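Local coordinates for catalytic domain of the nuclear inclusion protein A (nia) (Tobacco etch virus, PDB 1LVM), which cleaves peptide bonds as a chymotrypsin-like cysteine protease of a plant virus, probably releasing mature proteins from the viral polyprotein, at residues R109-V120 and S161-V172; F140-W148 and L218-M226. The protein carries 1 engineered substitution. All coordinates share one frame; numbering follows the deposited sequence.

Interaction 1 (R109-V120 and S161-V172)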
# COMPACT_ATOMS: atom_id res chain seq x y z
N ARG A 109 -10.26 -6.09 3.59
CA ARG A 109 -11.55 -6.30 2.94
C ARG A 109 -11.78 -5.14 1.97
O ARG A 109 -11.05 -4.13 1.99
CB ARG A 109 -12.72 -6.37 3.94
CG ARG A 109 -12.86 -4.99 4.66
CD ARG A 109 -14.19 -4.91 5.44
NE ARG A 109 -14.19 -3.80 6.39
CZ ARG A 109 -14.45 -2.54 6.07
NH1 ARG A 109 -14.74 -2.14 4.81
NH2 ARG A 109 -14.42 -1.65 7.04
N GLU A 110 -12.78 -5.31 1.09
CA GLU A 110 -13.12 -4.24 0.17
C GLU A 110 -13.69 -3.07 0.96
O GLU A 110 -14.33 -3.25 1.94
CB GLU A 110 -14.20 -4.68 -0.80
CG GLU A 110 -13.75 -5.91 -1.64
CD GLU A 110 -14.74 -6.19 -2.77
OE1 GLU A 110 -14.61 -5.55 -3.82
OE2 GLU A 110 -15.63 -7.02 -2.57
N PRO A 111 -13.43 -1.83 0.50
CA PRO A 111 -13.93 -0.63 1.15
C PRO A 111 -15.46 -0.59 0.96
O PRO A 111 -15.98 -1.28 0.12
CB PRO A 111 -13.20 0.51 0.42
CG PRO A 111 -12.83 -0.06 -0.92
CD PRO A 111 -12.50 -1.52 -0.63
N GLN A 112 -16.15 0.19 1.78
CA GLN A 112 -17.60 0.32 1.74
C GLN A 112 -17.92 1.78 1.56
O GLN A 112 -17.35 2.66 2.20
CB GLN A 112 -18.18 -0.23 3.05
CG GLN A 112 -17.92 -1.75 3.10
CD GLN A 112 -18.23 -2.41 4.44
OE1 GLN A 112 -18.69 -1.75 5.38
NE2 GLN A 112 -17.98 -3.71 4.52
N ARG A 113 -18.81 2.05 0.63
CA ARG A 113 -19.14 3.45 0.35
C ARG A 113 -19.45 4.31 1.59
O ARG A 113 -20.14 3.89 2.54
CB ARG A 113 -20.35 3.44 -0.63
CG ARG A 113 -20.66 4.78 -1.17
CD ARG A 113 -22.11 4.83 -1.69
NE ARG A 113 -22.29 6.01 -2.54
CZ ARG A 113 -21.92 6.04 -3.81
NH1 ARG A 113 -21.39 4.97 -4.36
NH2 ARG A 113 -22.00 7.17 -4.51
N GLU A 114 -18.87 5.49 1.61
CA GLU A 114 -19.08 6.42 2.67
C GLU A 114 -18.45 6.08 4.02
O GLU A 114 -18.58 6.85 4.98
CB GLU A 114 -20.61 6.67 2.78
CG GLU A 114 -20.95 8.05 3.29
CD GLU A 114 -22.19 8.64 2.62
OE1 GLU A 114 -23.14 7.89 2.30
OE2 GLU A 114 -22.20 9.88 2.45
N GLU A 115 -17.72 4.98 4.11
CA GLU A 115 -17.15 4.69 5.42
C GLU A 115 -15.96 5.58 5.76
O GLU A 115 -15.29 6.18 4.89
CB GLU A 115 -16.77 3.21 5.52
CG GLU A 115 -15.55 2.84 4.74
CD GLU A 115 -15.11 1.41 5.05
OE1 GLU A 115 -15.19 0.97 6.21
OE2 GLU A 115 -14.69 0.71 4.12
N ARG A 116 -15.70 5.68 7.06
CA ARG A 116 -14.60 6.48 7.57
C ARG A 116 -13.27 5.72 7.61
O ARG A 116 -13.23 4.63 8.16
CB ARG A 116 -14.90 6.96 9.01
CG ARG A 116 -16.18 7.86 9.07
CD ARG A 116 -16.57 8.15 10.54
NE ARG A 116 -15.61 9.04 11.20
CZ ARG A 116 -15.57 10.37 11.08
NH1 ARG A 116 -16.46 11.01 10.31
NH2 ARG A 116 -14.63 11.07 11.71
N ILE A 117 -12.23 6.31 7.02
CA ILE A 117 -10.93 5.67 6.97
C ILE A 117 -9.85 6.63 7.40
O ILE A 117 -10.06 7.86 7.40
CB ILE A 117 -10.62 5.16 5.54
CG1 ILE A 117 -10.61 6.32 4.52
CG2 ILE A 117 -11.69 4.11 5.14
CD1 ILE A 117 -10.30 5.88 3.00
N CYS A 118 -8.69 6.08 7.81
CA CYS A 118 -7.55 6.93 8.11
C CYS A 118 -6.35 6.24 7.42
O CYS A 118 -6.40 5.10 6.96
CB CYS A 118 -7.30 7.08 9.64
SG CYS A 118 -6.97 5.45 10.44
N LEU A 119 -5.31 7.01 7.27
CA LEU A 119 -4.11 6.55 6.64
C LEU A 119 -3.08 6.29 7.72
O LEU A 119 -2.78 7.15 8.54
CB LEU A 119 -3.59 7.62 5.68
CG LEU A 119 -2.35 7.26 4.85
CD1 LEU A 119 -2.72 6.27 3.81
CD2 LEU A 119 -1.80 8.48 4.16
N VAL A 120 -2.48 5.11 7.65
CA VAL A 120 -1.50 4.68 8.64
C VAL A 120 -0.14 4.52 8.06
O VAL A 120 -0.02 3.98 6.97
CB VAL A 120 -1.96 3.34 9.28
CG1 VAL A 120 -0.83 2.77 10.31
CG2 VAL A 120 -3.28 3.66 10.07
N SER A 161 0.92 3.08 1.50
CA SER A 161 0.49 3.15 2.92
C SER A 161 -0.93 2.64 3.00
O SER A 161 -1.76 3.01 2.17
CB SER A 161 0.59 4.58 3.45
OG SER A 161 1.93 5.12 3.40
N PRO A 162 -1.27 1.84 4.05
CA PRO A 162 -2.65 1.33 4.15
C PRO A 162 -3.71 2.36 4.55
O PRO A 162 -3.42 3.21 5.38
CB PRO A 162 -2.56 0.25 5.27
CG PRO A 162 -1.41 0.80 6.16
CD PRO A 162 -0.40 1.27 5.09
N LEU A 163 -4.90 2.25 3.96
CA LEU A 163 -6.06 3.07 4.32
C LEU A 163 -6.75 2.07 5.23
O LEU A 163 -6.93 0.93 4.83
CB LEU A 163 -6.96 3.37 3.09
CG LEU A 163 -6.54 4.63 2.30
CD1 LEU A 163 -6.32 5.82 3.31
CD2 LEU A 163 -5.23 4.36 1.61
N VAL A 164 -7.10 2.48 6.46
CA VAL A 164 -7.71 1.60 7.47
C VAL A 164 -9.07 2.14 7.92
O VAL A 164 -9.22 3.34 8.17
CB VAL A 164 -6.75 1.54 8.75
CG1 VAL A 164 -7.24 0.46 9.70
CG2 VAL A 164 -5.29 1.22 8.33
N SER A 165 -10.04 1.23 8.01
CA SER A 165 -11.40 1.54 8.45
C SER A 165 -11.37 1.85 9.96
O SER A 165 -10.82 1.06 10.75
CB SER A 165 -12.27 0.29 8.29
OG SER A 165 -13.54 0.49 8.95
N THR A 166 -11.95 2.96 10.38
CA THR A 166 -11.93 3.24 11.82
C THR A 166 -13.04 2.37 12.42
O THR A 166 -13.09 2.16 13.63
CB THR A 166 -12.17 4.78 12.14
OG1 THR A 166 -13.47 5.13 11.63
CG2 THR A 166 -11.12 5.65 11.44
N ARG A 167 -13.92 1.84 11.58
CA ARG A 167 -14.99 1.00 12.12
C ARG A 167 -14.53 -0.35 12.61
O ARG A 167 -14.95 -0.75 13.68
CB ARG A 167 -16.09 0.73 11.09
CG ARG A 167 -17.35 0.14 11.77
CD ARG A 167 -18.46 -0.13 10.74
NE ARG A 167 -17.96 -0.93 9.63
CZ ARG A 167 -17.79 -2.26 9.66
NH1 ARG A 167 -18.08 -2.98 10.75
NH2 ARG A 167 -17.29 -2.87 8.60
N ASP A 168 -13.65 -1.05 11.87
CA ASP A 168 -13.26 -2.36 12.31
C ASP A 168 -11.77 -2.60 12.25
O ASP A 168 -11.31 -3.71 12.56
CB ASP A 168 -14.06 -3.43 11.50
CG ASP A 168 -13.75 -3.38 10.01
OD1 ASP A 168 -12.87 -2.58 9.61
OD2 ASP A 168 -14.41 -4.12 9.25
N GLY A 169 -11.00 -1.57 11.90
CA GLY A 169 -9.53 -1.72 11.87
C GLY A 169 -9.01 -2.56 10.69
O GLY A 169 -7.83 -2.89 10.65
N PHE A 170 -9.88 -2.88 9.75
CA PHE A 170 -9.43 -3.66 8.56
C PHE A 170 -8.78 -2.69 7.55
O PHE A 170 -9.20 -1.52 7.41
CB PHE A 170 -10.59 -4.30 7.85
CG PHE A 170 -11.12 -5.56 8.52
CD1 PHE A 170 -11.21 -5.67 9.91
CD2 PHE A 170 -11.58 -6.59 7.74
CE1 PHE A 170 -11.78 -6.85 10.52
CE2 PHE A 170 -12.14 -7.76 8.32
CZ PHE A 170 -12.24 -7.88 9.72
N ILE A 171 -7.82 -3.21 6.81
CA ILE A 171 -7.15 -2.45 5.75
C ILE A 171 -8.03 -2.61 4.48
O ILE A 171 -8.39 -3.75 4.09
CB ILE A 171 -5.78 -3.04 5.50
CG1 ILE A 171 -4.91 -2.72 6.74
CG2 ILE A 171 -5.04 -2.31 4.27
CD1 ILE A 171 -3.53 -3.54 6.60
N VAL A 172 -8.42 -1.47 3.89
CA VAL A 172 -9.31 -1.51 2.73
C VAL A 172 -8.62 -1.07 1.44
O VAL A 172 -9.27 -1.04 0.37
CB VAL A 172 -10.59 -0.64 2.95
CG1 VAL A 172 -11.39 -1.18 4.19
CG2 VAL A 172 -10.21 0.91 3.10
O HOH W 1 -17.54 0.06 7.14
O HOH W 2 -17.71 -5.69 7.08
O HOH W 3 -14.98 2.78 8.61
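The six-stranded antiparallel beta barrel of this chymotrypsin-like protease is closed where strand 116-123 pairs with strand 162-165. Cys118 and Val164 are a hydrogen-bonded pair with both backbone bonds made, Val164 N to Cys118 O at 2.8 Å among them, and the ladder runs on through Thr166 N to Arg116 O and Val120 N to Pro162 O. Because successive side chains alternate, Ile117, Leu119 and Leu163 share one face. There Leu163 CD1 touches Leu119 CD1 at 3.7 Å, and Phe187 of strand 185-189 packs on Ile117 and Leu163. On the face of Val164, branched side chains fit the extended backbone: its CG2 meets CG2 of Val120 at 3.6 Å, with Ile22 of helix 20-23 packed on Val164.

At the other end, the loop that leads into the strand is pinned by Arg109, a residue whose flat, five-hydrogen guanidinium can serve two carboxylates at once. NE gives a 2.9 Å bond to Asp168 OD2 on its syn lone pair while NH2 reaches OD1, a side-on grip; NH1 and NH2 hold Glu115 end-on, NH2 to OE1 at 2.9 Å lying in the guanidinium plane. The extended chain from CG to NE lets the group span to Asp168, and Val172 CG1 lies against one face near its rim, 3.5 Å from Arg109 NH1. Arg167 NH2 stands over the opposite face, and the two acids, Glu115 and Asp168, probably compensate the pair of like charges. Asp168 OD1 is also fixed from within its own turn: Phe170 N donates to it in an Asx turn, and the two donors reach this oxygen from opposite faces of the carboxylate. A water joins the backbone of Arg116 to the acid, donating to Arg116 O at 2.6 Å and to Glu115 OE1, and accepting from Ser165 OG.

Interaction 2 (F140-W148 and L218-M226)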
# COMPACT_ATOMS: atom_id res chain seq x y z
N PHE A 140 -15.30 7.13 -1.29
CA PHE A 140 -16.21 6.71 -2.33
C PHE A 140 -15.50 6.13 -3.51
O PHE A 140 -14.36 6.52 -3.80
CB PHE A 140 -17.04 7.91 -2.85
CG PHE A 140 -17.77 8.63 -1.80
CD1 PHE A 140 -17.11 9.61 -1.04
CD2 PHE A 140 -19.15 8.39 -1.59
CE1 PHE A 140 -17.81 10.35 -0.09
CE2 PHE A 140 -19.87 9.13 -0.64
CZ PHE A 140 -19.19 10.11 0.11
N PRO A 141 -16.15 5.18 -4.24
CA PRO A 141 -15.42 4.64 -5.40
C PRO A 141 -15.37 5.65 -6.52
O PRO A 141 -16.32 6.42 -6.74
CB PRO A 141 -16.27 3.48 -5.83
CG PRO A 141 -17.65 3.95 -5.48
CD PRO A 141 -17.45 4.53 -4.10
N SER A 142 -14.26 5.65 -7.23
CA SER A 142 -14.14 6.48 -8.43
C SER A 142 -14.33 5.44 -9.58
O SER A 142 -13.50 4.55 -9.74
CB SER A 142 -12.76 7.09 -8.53
OG SER A 142 -12.68 7.77 -9.78
N SER A 143 -15.43 5.53 -10.33
CA SER A 143 -15.73 4.56 -11.42
C SER A 143 -16.15 3.20 -10.95
O SER A 143 -17.03 3.03 -10.11
CB SER A 143 -14.54 4.30 -12.35
OG SER A 143 -14.12 5.45 -13.08
N ASP A 144 -15.47 2.22 -11.54
CA ASP A 144 -15.67 0.78 -11.30
C ASP A 144 -15.23 0.28 -9.94
O ASP A 144 -15.31 -0.92 -9.65
CB ASP A 144 -14.93 -0.01 -12.39
CG ASP A 144 -13.52 0.50 -12.64
OD1 ASP A 144 -12.97 1.13 -11.69
OD2 ASP A 144 -12.95 0.28 -13.76
N GLY A 145 -14.76 1.18 -9.10
CA GLY A 145 -14.32 0.76 -7.77
C GLY A 145 -12.86 0.35 -7.70
O GLY A 145 -12.41 -0.14 -6.65
N ILE A 146 -12.09 0.53 -8.78
CA ILE A 146 -10.65 0.15 -8.70
C ILE A 146 -9.94 1.16 -7.80
O ILE A 146 -9.29 0.79 -6.78
CB ILE A 146 -10.00 0.14 -10.08
CG1 ILE A 146 -10.70 -0.93 -10.92
CG2 ILE A 146 -8.47 -0.04 -9.98
CD1 ILE A 146 -10.71 -2.26 -10.31
N PHE A 147 -10.01 2.41 -8.18
CA PHE A 147 -9.48 3.46 -7.35
C PHE A 147 -10.67 4.00 -6.53
O PHE A 147 -11.82 4.03 -7.02
CB PHE A 147 -8.92 4.62 -8.17
CG PHE A 147 -7.63 4.32 -8.84
CD1 PHE A 147 -6.43 4.37 -8.12
CD2 PHE A 147 -7.58 4.05 -10.21
CE1 PHE A 147 -5.20 4.16 -8.75
CE2 PHE A 147 -6.38 3.82 -10.85
CZ PHE A 147 -5.17 3.88 -10.11
N TRP A 148 -10.39 4.37 -5.28
CA TRP A 148 -11.39 5.01 -4.37
C TRP A 148 -10.82 6.35 -3.98
O TRP A 148 -9.62 6.53 -3.87
CB TRP A 148 -11.66 4.18 -3.12
CG TRP A 148 -12.62 3.08 -3.38
CD1 TRP A 148 -12.51 2.10 -4.34
CD2 TRP A 148 -13.85 2.83 -2.69
NE1 TRP A 148 -13.58 1.28 -4.28
CE2 TRP A 148 -14.43 1.70 -3.27
CE3 TRP A 148 -14.53 3.47 -1.62
CZ2 TRP A 148 -15.64 1.19 -2.85
CZ3 TRP A 148 -15.77 2.94 -1.18
CH2 TRP A 148 -16.29 1.81 -1.80
N LEU A 218 -3.66 3.01 -17.99
CA LEU A 218 -5.12 3.24 -17.95
C LEU A 218 -5.74 2.20 -17.07
O LEU A 218 -6.10 1.11 -17.54
CB LEU A 218 -5.76 3.14 -19.35
CG LEU A 218 -6.98 4.01 -19.64
CD1 LEU A 218 -8.02 3.94 -18.53
CD2 LEU A 218 -6.49 5.45 -19.81
N TRP A 219 -5.84 2.52 -15.78
CA TRP A 219 -6.44 1.62 -14.79
C TRP A 219 -7.68 2.22 -14.13
O TRP A 219 -7.69 3.40 -13.79
CB TRP A 219 -5.41 1.28 -13.68
CG TRP A 219 -4.23 0.52 -14.20
CD1 TRP A 219 -4.17 -0.22 -15.36
CD2 TRP A 219 -2.97 0.35 -13.55
NE1 TRP A 219 -2.93 -0.85 -15.46
CE2 TRP A 219 -2.19 -0.51 -14.36
CE3 TRP A 219 -2.42 0.84 -12.36
CZ2 TRP A 219 -0.89 -0.89 -14.01
CZ3 TRP A 219 -1.11 0.45 -12.01
CH2 TRP A 219 -0.37 -0.40 -12.84
N GLY A 220 -8.72 1.41 -13.98
CA GLY A 220 -9.92 1.83 -13.30
C GLY A 220 -10.55 3.10 -13.87
O GLY A 220 -11.11 3.89 -13.14
N GLY A 221 -10.42 3.30 -15.17
CA GLY A 221 -11.05 4.46 -15.79
C GLY A 221 -10.31 5.77 -15.70
O GLY A 221 -10.86 6.81 -16.05
N HIS A 222 -9.07 5.71 -15.24
CA HIS A 222 -8.23 6.90 -15.08
C HIS A 222 -6.90 6.68 -15.83
O HIS A 222 -6.37 5.57 -15.84
CB HIS A 222 -7.86 7.11 -13.60
CG HIS A 222 -8.97 7.65 -12.73
ND1 HIS A 222 -9.11 9.00 -12.48
CD2 HIS A 222 -9.91 7.02 -11.96
CE1 HIS A 222 -10.09 9.18 -11.60
NE2 HIS A 222 -10.58 8.00 -11.27
N LYS A 223 -6.36 7.73 -16.45
CA LYS A 223 -5.04 7.60 -17.04
C LYS A 223 -4.12 8.05 -15.88
O LYS A 223 -4.29 9.14 -15.30
CB LYS A 223 -4.89 8.53 -18.24
CG LYS A 223 -3.66 8.27 -19.09
CD LYS A 223 -3.50 9.38 -20.12
CE LYS A 223 -2.43 9.04 -21.12
NZ LYS A 223 -2.41 10.05 -22.21
N VAL A 224 -3.15 7.21 -15.52
CA VAL A 224 -2.25 7.54 -14.45
C VAL A 224 -0.81 7.62 -14.96
O VAL A 224 -0.35 6.71 -15.63
CB VAL A 224 -2.28 6.47 -13.29
CG1 VAL A 224 -1.58 7.08 -12.02
CG2 VAL A 224 -3.74 6.03 -13.00
N PHE A 225 -0.14 8.73 -14.67
CA PHE A 225 1.24 8.90 -15.08
C PHE A 225 2.20 8.53 -13.97
O PHE A 225 1.90 8.72 -12.80
CB PHE A 225 1.51 10.33 -15.47
CG PHE A 225 0.72 10.80 -16.65
CD1 PHE A 225 -0.59 11.24 -16.49
CD2 PHE A 225 1.27 10.76 -17.94
CE1 PHE A 225 -1.35 11.64 -17.59
CE2 PHE A 225 0.50 11.16 -19.06
CZ PHE A 225 -0.81 11.60 -18.88
N MET A 226 3.38 8.06 -14.35
CA MET A 226 4.43 7.71 -13.40
C MET A 226 4.96 8.94 -12.65
O MET A 226 5.24 8.85 -11.45
CB MET A 226 5.59 7.06 -14.15
CG MET A 226 5.21 5.74 -14.77
SD MET A 226 4.58 4.39 -13.61
CE MET A 226 3.28 3.76 -14.58
O HOH W 4 -11.39 3.44 -10.46
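Ser142 OG and His222 NE2 lie 2.6 Å apart, a short hydrogen bond in which either may be the donor. The hydroxyl comes to the edge of the imidazole, near its plane, and it gets there because OG stands anti to the backbone N (chi1 174°), directed toward the ring. Histidine suits the place since it has a second ring nitrogen: ND1 bonds the backbone of the bound peptide, so Ser142 is a second-shell residue that probably steadies the ring's orientation, while Tyr186 meets the same ring edge-to-face.

Beside this bond, Phe147 fills the apolar part of the interface. Its ring edge, at CE2, faces Trp219 O at 3.2 Å, the carbonyl oxygen lying near the ring plane, and its CZ touches Val224 CG2 at 3.9 Å. Gly220 lets the backbones close in. With no side chain, its CA comes within 3.6 Å of Ile146 CB and 3.4 Å of Asp144 OD2, and its positive phi fits the type I' turn from Trp219 to His222. A water bridges the two segments, accepting from Phe147 N at 2.9 Å and lying 2.7 Å from Gly220 O.

The contact thus sets the hairpin of strands 216-219 and 222-225 against the turn between barrel strands 130-142 and 147-150, with strand 185-189 alongside and the peptide continuing the hairpin as a parallel strand beside Val224 and Phe225.

Interaction 1 is largely buried and closes the barrel, whereas interaction 2 is partly buried and brings a separate two-stranded hairpin up to a turn of that barrel. Accordingly the first relies on a continuous backbone ladder, branched aliphatic side chains and a charge network at one end; the second has no ladder between its segments and depends on a side-chain bond, a bridging water and the bareness of glycine. Strands 116-123 and 130-142 are neighbours in the same sheet, and the two contacts meet directly where Pro111 CG packs 3.3 Å from Trp148 CE2. Interaction 2 also reaches the bound peptide, through His222 and the strand 222-225.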